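Local coordinates for protein exocyst complex component EXO70 (Saccharomyces cerevisiae, PDB 2B1E) that helps assemble the exocyst, the complex that tethers secretory vesicles to sites of exocytosis, and binds small GTPases and phosphatidylinositol-4,5-bisphosphate, at residues A[99-104]-A[155-160]; A[185-190]-A[254-259]; A[488-493]-A[528-533]. All coordinates share one frame; numbering follows the deposited sequence.

Overall arrangement
Exo70 is an elongated rod built of helices and loops, without strands, and the three contacts sample two distant regions of it. Contacts 1 and 2 are neighbours, their centres about 15 Å apart, and they meet through helix 180-201: Pro102 CB lies 3.8 Å from Ala186 CB, and Met155 SD lies 3.6 Å from Phe190 CD2. One helix thus packs on contact 1 through Ala186 and Phe190 and on helix 245-259 through Leu187 and Leu188. Contact 3 is remote, its centre about 78 Å from that of contact 2 and about 85 Å from that of contact 1. Contacts 2 and 3 pair helices, and contact 1 sets a loop against the start of helix 102-108.

Contact 1: residues A[99-104]-A[155-160]; sequences PFDPQI and MAFLEP
The carbonyl oxygen of Met155 is gripped twice by its own chain, by Leu158 N at 3.1 Å and by Glu159 N at 3.0 Å, and the resulting turn presents Phe157 and Leu158 to residues 99-104. In the helix-built rod of Exo70, residues 155-160 follow helix 136-155 and pack on the N-terminal end of helix 102-108. Asp101 is the N-cap there, although its capping bond to Gln103 N is weak and the place of the accepting oxygen is less sure. No hydrogen bond crosses between the two segments. Phe157 contributes most, its ring lying against the backbone around Asp101. Over one ring face comes Asp101 CB in a CH-pi contact, 4.0 Å from the centroid and displaced toward the rim, 25° off the normal; Asp101 N sits over a face as well. Asp101 CG stands anti to the backbone N (chi1 -176°), which brings the carboxylate up to Phe157 CB, with OD2 of Asp101 3.3 Å from that atom and the carboxylate and ring planes 37° apart. At the CD2 flank of the same ring, the carbonyl oxygen of Phe100 approaches obliquely. Leu158 forks over the first turn of the helix, and its two methyls divide the work. Leu158 CD1 lies 4.1 Å from Pro102 CB, and both Leu158 and Pro102 also rest on Ala186 of helix 180-201. The amide of Gln103 leads to that same helix, where NE2 hydrogen-bonds Ser182 OG. Closer to the backbone, Gln103 CB meets the second methyl, Leu158 CD2, at 3.7 Å.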
ATOM      1  N   PRO A  99      29.225  19.874  -5.005  1.00 27.16           N
ATOM      2  CA  PRO A  99      28.379  18.685  -4.918  1.00 27.12           C
ATOM      3  C   PRO A  99      28.650  17.986  -3.590  1.00 26.65           C
ATOM      4  O   PRO A  99      29.780  17.982  -3.099  1.00 25.45           O
ATOM      5  CB  PRO A  99      28.830  17.853  -6.114  1.00 27.83           C
ATOM      6  CG  PRO A  99      29.238  18.897  -7.112  1.00 28.03           C
ATOM      7  CD  PRO A  99      30.008  19.872  -6.254  1.00 28.17           C
ATOM      8  N   PHE A 100      27.618  17.398  -3.005  1.00 25.73           N
ATOM      9  CA  PHE A 100      27.784  16.725  -1.731  1.00 26.02           C
ATOM     10  C   PHE A 100      26.804  15.577  -1.624  1.00 25.82           C
ATOM     11  O   PHE A 100      25.787  15.563  -2.309  1.00 24.14           O
ATOM     12  CB  PHE A 100      27.555  17.718  -0.589  1.00 24.81           C
ATOM     13  CG  PHE A 100      26.137  18.199  -0.483  1.00 26.73           C
ATOM     14  CD1 PHE A 100      25.158  17.403   0.117  1.00 25.76           C
ATOM     15  CD2 PHE A 100      25.769  19.428  -1.011  1.00 25.81           C
ATOM     16  CE1 PHE A 100      23.838  17.826   0.185  1.00 25.83           C
ATOM     17  CE2 PHE A 100      24.447  19.862  -0.948  1.00 26.99           C
ATOM     18  CZ  PHE A 100      23.481  19.061  -0.349  1.00 26.96           C
ATOM     19  N   ASP A 101      27.120  14.613  -0.766  1.00 25.96           N
ATOM     20  CA  ASP A 101      26.248  13.468  -0.562  1.00 25.53           C
ATOM     21  C   ASP A 101      25.159  13.898   0.418  1.00 22.85           C
ATOM     22  O   ASP A 101      25.430  14.150   1.590  1.00 23.27           O
ATOM     23  CB  ASP A 101      27.039  12.290   0.013  1.00 27.58           C
ATOM     24  CG  ASP A 101      26.193  11.046   0.157  1.00 30.44           C
ATOM     25  OD1 ASP A 101      25.072  11.156   0.693  1.00 31.73           O
ATOM     26  OD2 ASP A 101      26.644   9.959  -0.261  1.00 33.02           O
ATOM     27  N   PRO A 102      23.908  13.996  -0.059  1.00 24.06           N
ATOM     28  CA  PRO A 102      22.761  14.404   0.765  1.00 24.76           C
ATOM     29  C   PRO A 102      22.529  13.489   1.970  1.00 25.98           C
ATOM     30  O   PRO A 102      22.112  13.944   3.035  1.00 25.75           O
ATOM     31  CB  PRO A 102      21.590  14.347  -0.217  1.00 24.58           C
ATOM     32  CG  PRO A 102      22.246  14.516  -1.567  1.00 24.78           C
ATOM     33  CD  PRO A 102      23.475  13.668  -1.427  1.00 22.98           C
ATOM     34  N   GLN A 103      22.801  12.200   1.787  1.00 27.59           N
ATOM     35  CA  GLN A 103      22.614  11.206   2.844  1.00 28.92           C
ATOM     36  C   GLN A 103      23.277  11.614   4.153  1.00 29.76           C
ATOM     37  O   GLN A 103      22.799  11.257   5.228  1.00 30.58           O
ATOM     38  CB  GLN A 103      23.158   9.848   2.396  1.00 28.37           C
ATOM     39  CG  GLN A 103      22.882   8.721   3.372  1.00 28.95           C
ATOM     40  CD  GLN A 103      21.411   8.619   3.733  1.00 28.63           C
ATOM     41  OE1 GLN A 103      20.982   9.090   4.786  1.00 30.48           O
ATOM     42  NE2 GLN A 103      20.629   8.016   2.851  1.00 29.48           N
ATOM     43  N   ILE A 104      24.379  12.353   4.065  1.00 30.61           N
ATOM     44  CA  ILE A 104      25.079  12.810   5.262  1.00 31.20           C
ATOM     45  C   ILE A 104      24.211  13.834   5.988  1.00 32.20           C
ATOM     46  O   ILE A 104      23.934  13.696   7.180  1.00 32.09           O
ATOM     47  CB  ILE A 104      26.439  13.458   4.907  1.00 32.37           C
ATOM     48  CG1 ILE A 104      27.392  12.389   4.364  1.00 31.66           C
ATOM     49  CG2 ILE A 104      27.021  14.164   6.133  1.00 32.67           C
ATOM     50  CD1 ILE A 104      28.687  12.934   3.815  1.00 33.29           C
ATOM     51  N   MET A 155      22.541  14.219  -6.225  1.00 25.58           N
ATOM     52  CA  MET A 155      21.657  13.067  -6.300  1.00 26.98           C
ATOM     53  C   MET A 155      22.406  11.837  -6.804  1.00 29.14           C
ATOM     54  O   MET A 155      21.953  10.702  -6.623  1.00 28.95           O
ATOM     55  CB  MET A 155      20.472  13.371  -7.220  1.00 25.73           C
ATOM     56  CG  MET A 155      19.574  14.511  -6.734  1.00 22.31           C
ATOM     57  SD  MET A 155      18.788  14.204  -5.135  1.00 22.05           S
ATOM     58  CE  MET A 155      17.764  12.808  -5.551  1.00 22.71           C
ATOM     59  N   ALA A 156      23.552  12.066  -7.440  1.00 30.19           N
ATOM     60  CA  ALA A 156      24.363  10.975  -7.964  1.00 31.37           C
ATOM     61  C   ALA A 156      24.855  10.077  -6.832  1.00 33.08           C
ATOM     62  O   ALA A 156      25.084   8.888  -7.029  1.00 33.31           O
ATOM     63  CB  ALA A 156      25.548  11.537  -8.739  1.00 32.80           C
ATOM     64  N   PHE A 157      25.018  10.658  -5.647  1.00 34.21           N
ATOM     65  CA  PHE A 157      25.482   9.922  -4.476  1.00 36.27           C
ATOM     66  C   PHE A 157      24.443   8.925  -3.961  1.00 38.14           C
ATOM     67  O   PHE A 157      24.790   7.944  -3.301  1.00 38.50           O
ATOM     68  CB  PHE A 157      25.842  10.902  -3.353  1.00 35.05           C
ATOM     69  CG  PHE A 157      27.142  11.617  -3.564  1.00 35.06           C
ATOM     70  CD1 PHE A 157      28.350  10.961  -3.356  1.00 36.01           C
ATOM     71  CD2 PHE A 157      27.164  12.946  -3.975  1.00 34.81           C
ATOM     72  CE1 PHE A 157      29.562  11.621  -3.557  1.00 36.80           C
ATOM     73  CE2 PHE A 157      28.370  13.613  -4.178  1.00 33.51           C
ATOM     74  CZ  PHE A 157      29.570  12.950  -3.970  1.00 36.29           C
ATOM     75  N   LEU A 158      23.174   9.176  -4.273  1.00 39.93           N
ATOM     76  CA  LEU A 158      22.082   8.313  -3.826  1.00 41.07           C
ATOM     77  C   LEU A 158      21.584   7.369  -4.918  1.00 43.13           C
ATOM     78  O   LEU A 158      20.997   6.328  -4.626  1.00 41.81           O
ATOM     79  CB  LEU A 158      20.919   9.173  -3.333  1.00 40.24           C
ATOM     80  CG  LEU A 158      21.251  10.231  -2.281  1.00 40.18           C
ATOM     81  CD1 LEU A 158      19.991  10.996  -1.933  1.00 40.46           C
ATOM     82  CD2 LEU A 158      21.834   9.575  -1.041  1.00 39.80           C
ATOM     83  N   GLU A 159      21.811   7.748  -6.172  1.00 45.05           N
ATOM     84  CA  GLU A 159      21.399   6.949  -7.324  1.00 47.47           C
ATOM     85  C   GLU A 159      21.750   5.470  -7.179  1.00 48.78           C
ATOM     86  O   GLU A 159      20.917   4.601  -7.441  1.00 49.36           O
ATOM     87  CB  GLU A 159      22.046   7.512  -8.595  1.00 48.39           C
ATOM     88  CG  GLU A 159      21.929   6.634  -9.830  1.00 49.57           C
ATOM     89  CD  GLU A 159      20.498   6.409 -10.258  1.00 50.83           C
ATOM     90  OE1 GLU A 159      19.690   7.350 -10.140  1.00 52.74           O
ATOM     91  OE2 GLU A 159      20.183   5.296 -10.729  1.00 51.57           O
ATOM     92  N   PRO A 160      22.994   5.164  -6.767  1.00 49.44           N
ATOM     93  CA  PRO A 160      23.439   3.777  -6.596  1.00 50.53           C
ATOM     94  C   PRO A 160      22.528   2.946  -5.693  1.00 51.09           C
ATOM     95  O   PRO A 160      21.928   1.962  -6.129  1.00 51.57           O
ATOM     96  CB  PRO A 160      24.833   3.938  -5.994  1.00 50.15           C
ATOM     97  CG  PRO A 160      25.310   5.204  -6.612  1.00 49.92           C
ATOM     98  CD  PRO A 160      24.101   6.096  -6.487  1.00 49.65           C
TER

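Contact 2: residues A[185-190]-A[254-259]; sequences EALLGF and NDVKKS
Helices 180-201 and 245-259 run side by side in the same direction through Leu188 and Val256: the two short segments are parallel to within 4°, and their axes come no closer than 10.1 Å. The nearest CA pair is Leu188 with Val256. Both helices fall in the C-terminal family region of Exo70, and the link between them is made mainly by one leucine. Leu188 CG lies anti to the carbonyl carbon (chi1 -64°), a turn that carries both methyls across to helix 245-259. Leu188 CD2 settles against one turn of that helix, 3.5 Å from Asp255 O. The same Leu188 CD2 lies 3.8 Å from Ser259 OG, while Leu188 CD1 touches the CB of Asp255. Beside it, Leu187 CD2 meets Val256 CG2 at 4.1 Å, the two side chains crossing at about a right angle; Tyr224 of helix 209-233 touches both of these residues. Ser259 turns its hydroxyl back onto its own helix, OG donating to Val256 O over 2.7 Å, tilted 23° from the carbonyl plane. Were Ser259 replaced by an alanine, Val256 O would probably lose its hydroxyl donor and a small gap would open beside Leu188 CD2. No hydrogen bond or salt bridge passes between the segments. The pairing therefore depends on apolar fit, while Ser259 OG and Asp255 O, which Leu188 touches, are bonded within their own helix.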
ATOM      1  N   GLU A 185      13.691  11.615  -0.069  1.00 25.10           N
ATOM      2  CA  GLU A 185      13.840  12.665   0.928  1.00 25.78           C
ATOM      3  C   GLU A 185      14.804  13.736   0.429  1.00 24.16           C
ATOM      4  O   GLU A 185      14.572  14.932   0.625  1.00 23.31           O
ATOM      5  CB  GLU A 185      14.352  12.085   2.248  1.00 25.92           C
ATOM      6  CG  GLU A 185      14.220  13.036   3.421  1.00 31.68           C
ATOM      7  CD  GLU A 185      14.919  12.533   4.673  1.00 33.35           C
ATOM      8  OE1 GLU A 185      14.791  11.330   4.990  1.00 36.89           O
ATOM      9  OE2 GLU A 185      15.589  13.343   5.346  1.00 36.07           O
ATOM     10  N   ALA A 186      15.883  13.305  -0.221  1.00 22.61           N
ATOM     11  CA  ALA A 186      16.872  14.240  -0.747  1.00 21.21           C
ATOM     12  C   ALA A 186      16.217  15.116  -1.810  1.00 20.65           C
ATOM     13  O   ALA A 186      16.343  16.342  -1.789  1.00 22.42           O
ATOM     14  CB  ALA A 186      18.046  13.476  -1.350  1.00 21.21           C
ATOM     15  N   LEU A 187      15.515  14.473  -2.732  1.00 19.25           N
ATOM     16  CA  LEU A 187      14.819  15.165  -3.809  1.00 22.09           C
ATOM     17  C   LEU A 187      13.814  16.196  -3.287  1.00 22.75           C
ATOM     18  O   LEU A 187      13.644  17.267  -3.872  1.00 23.38           O
ATOM     19  CB  LEU A 187      14.099  14.147  -4.693  1.00 19.86           C
ATOM     20  CG  LEU A 187      13.266  14.748  -5.825  1.00 21.15           C
ATOM     21  CD1 LEU A 187      14.137  15.682  -6.670  1.00 20.58           C
ATOM     22  CD2 LEU A 187      12.678  13.630  -6.674  1.00 20.97           C
ATOM     23  N   LEU A 188      13.153  15.876  -2.182  1.00 22.62           N
ATOM     24  CA  LEU A 188      12.174  16.785  -1.606  1.00 22.32           C
ATOM     25  C   LEU A 188      12.856  18.038  -1.057  1.00 22.79           C
ATOM     26  O   LEU A 188      12.319  19.142  -1.156  1.00 21.34           O
ATOM     27  CB  LEU A 188      11.381  16.066  -0.509  1.00 22.70           C
ATOM     28  CG  LEU A 188      10.541  14.898  -1.038  1.00 23.23           C
ATOM     29  CD1 LEU A 188       9.943  14.099   0.117  1.00 23.36           C
ATOM     30  CD2 LEU A 188       9.456  15.435  -1.941  1.00 22.79           C
ATOM     31  N   GLY A 189      14.043  17.861  -0.486  1.00 22.60           N
ATOM     32  CA  GLY A 189      14.793  18.987   0.042  1.00 22.22           C
ATOM     33  C   GLY A 189      15.279  19.883  -1.091  1.00 21.85           C
ATOM     34  O   GLY A 189      15.253  21.107  -0.979  1.00 23.18           O
ATOM     35  N   PHE A 190      15.729  19.281  -2.188  1.00 22.62           N
ATOM     36  CA  PHE A 190      16.188  20.065  -3.326  1.00 21.72           C
ATOM     37  C   PHE A 190      15.036  20.808  -4.005  1.00 21.36           C
ATOM     38  O   PHE A 190      15.197  21.946  -4.444  1.00 19.93           O
ATOM     39  CB  PHE A 190      16.913  19.177  -4.340  1.00 21.99           C
ATOM     40  CG  PHE A 190      18.338  18.874  -3.964  1.00 23.14           C
ATOM     41  CD1 PHE A 190      19.259  19.906  -3.799  1.00 22.07           C
ATOM     42  CD2 PHE A 190      18.760  17.561  -3.764  1.00 23.69           C
ATOM     43  CE1 PHE A 190      20.579  19.641  -3.439  1.00 23.25           C
ATOM     44  CE2 PHE A 190      20.086  17.282  -3.402  1.00 25.21           C
ATOM     45  CZ  PHE A 190      20.994  18.325  -3.239  1.00 24.48           C
ATOM     46  N   ASN A 254       3.808   9.989  -4.092  1.00 27.66           N
ATOM     47  CA  ASN A 254       2.839  10.895  -3.483  1.00 27.72           C
ATOM     48  C   ASN A 254       3.563  12.108  -2.904  1.00 27.21           C
ATOM     49  O   ASN A 254       3.155  13.247  -3.127  1.00 27.24           O
ATOM     50  CB  ASN A 254       2.050  10.196  -2.372  1.00 28.18           C
ATOM     51  CG  ASN A 254       0.991   9.251  -2.910  1.00 28.70           C
ATOM     52  OD1 ASN A 254       0.844   9.086  -4.123  1.00 30.25           O
ATOM     53  ND2 ASN A 254       0.247   8.626  -2.007  1.00 28.01           N
ATOM     54  N   ASP A 255       4.634  11.862  -2.154  1.00 26.30           N
ATOM     55  CA  ASP A 255       5.402  12.953  -1.558  1.00 26.81           C
ATOM     56  C   ASP A 255       5.974  13.896  -2.621  1.00 25.92           C
ATOM     57  O   ASP A 255       5.983  15.114  -2.441  1.00 24.95           O
ATOM     58  CB  ASP A 255       6.542  12.404  -0.694  1.00 28.63           C
ATOM     59  CG  ASP A 255       6.047  11.797   0.612  1.00 32.87           C
ATOM     60  OD1 ASP A 255       4.877  12.047   0.979  1.00 34.28           O
ATOM     61  OD2 ASP A 255       6.832  11.081   1.279  1.00 32.98           O
ATOM     62  N   VAL A 256       6.451  13.334  -3.726  1.00 23.83           N
ATOM     63  CA  VAL A 256       7.016  14.153  -4.788  1.00 25.20           C
ATOM     64  C   VAL A 256       5.922  14.979  -5.450  1.00 25.41           C
ATOM     65  O   VAL A 256       6.091  16.176  -5.667  1.00 22.04           O
ATOM     66  CB  VAL A 256       7.734  13.289  -5.858  1.00 26.65           C
ATOM     67  CG1 VAL A 256       8.141  14.150  -7.046  1.00 29.19           C
ATOM     68  CG2 VAL A 256       8.968  12.641  -5.253  1.00 26.32           C
ATOM     69  N   LYS A 257       4.792  14.347  -5.753  1.00 26.24           N
ATOM     70  CA  LYS A 257       3.694  15.065  -6.386  1.00 28.83           C
ATOM     71  C   LYS A 257       3.145  16.213  -5.539  1.00 29.49           C
ATOM     72  O   LYS A 257       2.842  17.283  -6.067  1.00 28.38           O
ATOM     73  CB  LYS A 257       2.554  14.108  -6.753  1.00 28.60           C
ATOM     74  CG  LYS A 257       2.891  13.178  -7.899  1.00 30.03           C
ATOM     75  CD  LYS A 257       1.641  12.599  -8.558  1.00 31.28           C
ATOM     76  CE  LYS A 257       0.813  11.780  -7.589  1.00 33.60           C
ATOM     77  NZ  LYS A 257      -0.327  11.121  -8.287  1.00 33.10           N
ATOM     78  N   LYS A 258       3.022  16.004  -4.232  1.00 30.86           N
ATOM     79  CA  LYS A 258       2.496  17.058  -3.379  1.00 32.57           C
ATOM     80  C   LYS A 258       3.484  18.218  -3.238  1.00 32.72           C
ATOM     81  O   LYS A 258       3.080  19.363  -3.034  1.00 31.60           O
ATOM     82  CB  LYS A 258       2.122  16.508  -1.999  1.00 34.95           C
ATOM     83  CG  LYS A 258       3.297  16.186  -1.097  1.00 38.55           C
ATOM     84  CD  LYS A 258       3.143  16.856   0.266  1.00 40.37           C
ATOM     85  CE  LYS A 258       1.892  16.384   0.991  1.00 42.39           C
ATOM     86  NZ  LYS A 258       1.774  17.006   2.345  1.00 44.24           N
ATOM     87  N   SER A 259       4.777  17.926  -3.361  1.00 32.04           N
ATOM     88  CA  SER A 259       5.796  18.967  -3.246  1.00 31.01           C
ATOM     89  C   SER A 259       5.811  19.795  -4.520  1.00 31.76           C
ATOM     90  O   SER A 259       6.274  20.938  -4.533  1.00 33.55           O
ATOM     91  CB  SER A 259       7.176  18.346  -3.039  1.00 29.40           C
ATOM     92  OG  SER A 259       7.665  17.801  -4.250  1.00 25.11           O
TER

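Contact 3: residues A[488-493]-A[528-533]; sequences EKFRKF and PMYERF
Successive helices 483-504 and 512-537 pair antiparallel as a helical hairpin in the C-terminal region of Exo70, joined here by a cluster of aromatic rings. The segments run at 159° with their axes 12.8 Å apart, a wide spacing filled by four rings. Phe490 and Phe533 reach past each other from opposite helices: their centroids are 4.3 Å apart and their planes 32° from parallel, an oblique pairing in which Phe533 CE2 comes over one face of the Phe490 ring, toward its rim, 3.4 Å from Phe490 CE1. Phe533 CG is anti to the backbone N (chi1 172°), sending the ring across to meet Lys489 as well, with Lys489 CB at the ring edge, 3.9 Å from Phe533 CZ. Tyr530 OH approaches the edge of Phe490 in the ring plane, 3.6 Å from Phe490 CE1, and finds its polar partner in Tyr550 O. Phe493 and Tyr530 are nearly parallel but slid apart, meeting chiefly through Phe493 CE2 and Tyr530 CD1 at 3.5 Å. Neighbouring helices close around the cluster: Leu467 of helix 440-473 packs on Phe493 and Phe533, and Leu555 of helix 552-563 covers Phe493 and Tyr530.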
ATOM      1  N   GLU A 488     -37.644 -52.047  19.486  1.00 20.91           N
ATOM      2  CA  GLU A 488     -37.034 -51.749  18.207  1.00 21.13           C
ATOM      3  C   GLU A 488     -36.709 -50.263  18.109  1.00 19.70           C
ATOM      4  O   GLU A 488     -35.684 -49.893  17.539  1.00 19.17           O
ATOM      5  CB  GLU A 488     -37.958 -52.153  17.062  1.00 22.66           C
ATOM      6  CG  GLU A 488     -37.376 -51.858  15.692  1.00 28.56           C
ATOM      7  CD  GLU A 488     -36.150 -52.700  15.378  1.00 33.24           C
ATOM      8  OE1 GLU A 488     -35.382 -52.314  14.466  1.00 35.03           O
ATOM      9  OE2 GLU A 488     -35.957 -53.753  16.030  1.00 34.95           O
ATOM     10  N   LYS A 489     -37.566 -49.402  18.660  1.00 18.52           N
ATOM     11  CA  LYS A 489     -37.278 -47.972  18.588  1.00 17.85           C
ATOM     12  C   LYS A 489     -36.017 -47.649  19.381  1.00 15.54           C
ATOM     13  O   LYS A 489     -35.207 -46.826  18.955  1.00 13.74           O
ATOM     14  CB  LYS A 489     -38.441 -47.128  19.120  1.00 18.60           C
ATOM     15  CG  LYS A 489     -39.682 -47.137  18.236  1.00 19.47           C
ATOM     16  CD  LYS A 489     -40.736 -46.173  18.769  1.00 18.09           C
ATOM     17  CE  LYS A 489     -42.113 -46.477  18.183  1.00 21.47           C
ATOM     18  NZ  LYS A 489     -42.122 -46.421  16.694  1.00 18.70           N
ATOM     19  N   PHE A 490     -35.854 -48.289  20.536  1.00 14.64           N
ATOM     20  CA  PHE A 490     -34.669 -48.045  21.358  1.00 14.88           C
ATOM     21  C   PHE A 490     -33.442 -48.622  20.663  1.00 16.96           C
ATOM     22  O   PHE A 490     -32.370 -48.011  20.643  1.00 15.01           O
ATOM     23  CB  PHE A 490     -34.829 -48.693  22.732  1.00 13.89           C
ATOM     24  CG  PHE A 490     -35.616 -47.871  23.705  1.00 16.09           C
ATOM     25  CD1 PHE A 490     -34.984 -46.909  24.493  1.00 16.78           C
ATOM     26  CD2 PHE A 490     -36.990 -48.055  23.841  1.00 14.88           C
ATOM     27  CE1 PHE A 490     -35.716 -46.136  25.410  1.00 17.65           C
ATOM     28  CE2 PHE A 490     -37.729 -47.297  24.747  1.00 15.19           C
ATOM     29  CZ  PHE A 490     -37.095 -46.335  25.534  1.00 15.73           C
ATOM     30  N   ARG A 491     -33.608 -49.811  20.102  1.00 18.27           N
ATOM     31  CA  ARG A 491     -32.527 -50.486  19.401  1.00 21.15           C
ATOM     32  C   ARG A 491     -31.953 -49.592  18.302  1.00 20.24           C
ATOM     33  O   ARG A 491     -30.755 -49.300  18.292  1.00 21.88           O
ATOM     34  CB  ARG A 491     -33.060 -51.804  18.819  1.00 23.60           C
ATOM     35  CG  ARG A 491     -32.055 -52.667  18.086  1.00 27.61           C
ATOM     36  CD  ARG A 491     -32.723 -53.982  17.653  1.00 30.47           C
ATOM     37  NE  ARG A 491     -33.208 -54.740  18.811  1.00 32.25           N
ATOM     38  CZ  ARG A 491     -34.478 -55.073  19.027  1.00 34.31           C
ATOM     39  NH1 ARG A 491     -35.426 -54.729  18.166  1.00 33.05           N
ATOM     40  NH2 ARG A 491     -34.804 -55.741  20.124  1.00 34.90           N
ATOM     41  N   LYS A 492     -32.800 -49.141  17.386  1.00 20.05           N
ATOM     42  CA  LYS A 492     -32.327 -48.280  16.306  1.00 20.16           C
ATOM     43  C   LYS A 492     -31.618 -47.043  16.856  1.00 18.63           C
ATOM     44  O   LYS A 492     -30.594 -46.619  16.326  1.00 17.14           O
ATOM     45  CB  LYS A 492     -33.489 -47.867  15.400  1.00 22.55           C
ATOM     46  CG  LYS A 492     -34.103 -49.034  14.609  1.00 26.75           C
ATOM     47  CD  LYS A 492     -35.358 -48.587  13.856  1.00 31.78           C
ATOM     48  CE  LYS A 492     -36.102 -49.772  13.234  1.00 33.88           C
ATOM     49  NZ  LYS A 492     -37.387 -49.362  12.581  1.00 36.93           N
ATOM     50  N   PHE A 493     -32.156 -46.449  17.914  1.00 17.11           N
ATOM     51  CA  PHE A 493     -31.496 -45.282  18.478  1.00 16.91           C
ATOM     52  C   PHE A 493     -30.115 -45.681  19.002  1.00 16.11           C
ATOM     53  O   PHE A 493     -29.125 -44.998  18.746  1.00 18.48           O
ATOM     54  CB  PHE A 493     -32.309 -44.686  19.626  1.00 15.45           C
ATOM     55  CG  PHE A 493     -31.590 -43.580  20.352  1.00 18.82           C
ATOM     56  CD1 PHE A 493     -31.461 -42.318  19.776  1.00 16.49           C
ATOM     57  CD2 PHE A 493     -30.977 -43.822  21.582  1.00 16.89           C
ATOM     58  CE1 PHE A 493     -30.727 -41.315  20.414  1.00 17.89           C
ATOM     59  CE2 PHE A 493     -30.244 -42.833  22.223  1.00 15.46           C
ATOM     60  CZ  PHE A 493     -30.116 -41.577  21.639  1.00 15.77           C
ATOM     61  N   PRO A 528     -32.139 -33.729  26.201  1.00 12.31           N
ATOM     62  CA  PRO A 528     -33.547 -33.420  26.475  1.00 13.09           C
ATOM     63  C   PRO A 528     -34.479 -34.408  25.768  1.00 13.67           C
ATOM     64  O   PRO A 528     -35.446 -34.886  26.360  1.00 14.72           O
ATOM     65  CB  PRO A 528     -33.694 -31.990  25.949  1.00 16.10           C
ATOM     66  CG  PRO A 528     -32.332 -31.395  26.242  1.00 15.97           C
ATOM     67  CD  PRO A 528     -31.397 -32.518  25.798  1.00 13.41           C
ATOM     68  N   MET A 529     -34.175 -34.731  24.514  1.00 14.03           N
ATOM     69  CA  MET A 529     -35.010 -35.661  23.764  1.00 14.82           C
ATOM     70  C   MET A 529     -34.995 -37.081  24.321  1.00 14.62           C
ATOM     71  O   MET A 529     -36.043 -37.713  24.438  1.00 12.66           O
ATOM     72  CB  MET A 529     -34.600 -35.709  22.289  1.00 17.46           C
ATOM     73  CG  MET A 529     -35.567 -36.534  21.453  1.00 20.74           C
ATOM     74  SD  MET A 529     -35.195 -36.540  19.706  1.00 28.28           S
ATOM     75  CE  MET A 529     -35.666 -34.793  19.278  1.00 23.50           C
ATOM     76  N   TYR A 530     -33.816 -37.598  24.647  1.00 11.84           N
ATOM     77  CA  TYR A 530     -33.751 -38.953  25.175  1.00 13.07           C
ATOM     78  C   TYR A 530     -34.495 -39.108  26.499  1.00 12.76           C
ATOM     79  O   TYR A 530     -35.130 -40.138  26.738  1.00 12.20           O
ATOM     80  CB  TYR A 530     -32.298 -39.426  25.342  1.00 12.01           C
ATOM     81  CG  TYR A 530     -32.232 -40.910  25.620  1.00 10.33           C
ATOM     82  CD1 TYR A 530     -32.547 -41.838  24.625  1.00 12.26           C
ATOM     83  CD2 TYR A 530     -31.952 -41.385  26.902  1.00 10.10           C
ATOM     84  CE1 TYR A 530     -32.595 -43.204  24.900  1.00 10.28           C
ATOM     85  CE2 TYR A 530     -31.998 -42.747  27.193  1.00  9.27           C
ATOM     86  CZ  TYR A 530     -32.326 -43.649  26.186  1.00 11.29           C
ATOM     87  OH  TYR A 530     -32.436 -44.984  26.474  1.00  6.99           O
ATOM     88  N   GLU A 531     -34.410 -38.103  27.369  1.00 12.66           N
ATOM     89  CA  GLU A 531     -35.112 -38.178  28.639  1.00 13.71           C
ATOM     90  C   GLU A 531     -36.618 -38.280  28.408  1.00 12.57           C
ATOM     91  O   GLU A 531     -37.306 -39.037  29.089  1.00 12.49           O
ATOM     92  CB  GLU A 531     -34.793 -36.954  29.507  1.00 19.63           C
ATOM     93  CG  GLU A 531     -33.318 -36.869  29.870  1.00 24.26           C
ATOM     94  CD  GLU A 531     -33.015 -35.819  30.911  1.00 29.85           C
ATOM     95  OE1 GLU A 531     -33.320 -34.626  30.668  1.00 31.78           O
ATOM     96  OE2 GLU A 531     -32.459 -36.191  31.969  1.00 31.66           O
ATOM     97  N   ARG A 532     -37.125 -37.519  27.443  1.00 11.43           N
ATOM     98  CA  ARG A 532     -38.552 -37.534  27.120  1.00 12.47           C
ATOM     99  C   ARG A 532     -38.960 -38.867  26.495  1.00 12.40           C
ATOM    100  O   ARG A 532     -40.017 -39.420  26.805  1.00 13.03           O
ATOM    101  CB  ARG A 532     -38.877 -36.384  26.162  1.00 13.59           C
ATOM    102  CG  ARG A 532     -38.770 -35.014  26.813  1.00 15.89           C
ATOM    103  CD  ARG A 532     -38.648 -33.892  25.801  1.00 14.92           C
ATOM    104  NE  ARG A 532     -38.473 -32.625  26.504  1.00 12.92           N
ATOM    105  CZ  ARG A 532     -37.785 -31.592  26.037  1.00 10.74           C
ATOM    106  NH1 ARG A 532     -37.200 -31.655  24.851  1.00 15.20           N
ATOM    107  NH2 ARG A 532     -37.663 -30.500  26.776  1.00 17.59           N
ATOM    108  N   PHE A 533     -38.117 -39.373  25.603  1.00 11.56           N
ATOM    109  CA  PHE A 533     -38.358 -40.646  24.924  1.00 11.67           C
ATOM    110  C   PHE A 533     -38.349 -41.796  25.937  1.00 13.11           C
ATOM    111  O   PHE A 533     -39.246 -42.653  25.946  1.00 12.74           O
ATOM    112  CB  PHE A 533     -37.258 -40.848  23.865  1.00 13.14           C
ATOM    113  CG  PHE A 533     -37.255 -42.205  23.222  1.00 12.80           C
ATOM    114  CD1 PHE A 533     -38.371 -42.677  22.544  1.00 17.08           C
ATOM    115  CD2 PHE A 533     -36.104 -42.992  23.250  1.00 16.67           C
ATOM    116  CE1 PHE A 533     -38.346 -43.916  21.896  1.00 14.13           C
ATOM    117  CE2 PHE A 533     -36.069 -44.226  22.607  1.00 15.21           C
ATOM    118  CZ  PHE A 533     -37.190 -44.687  21.931  1.00 16.50           C
TER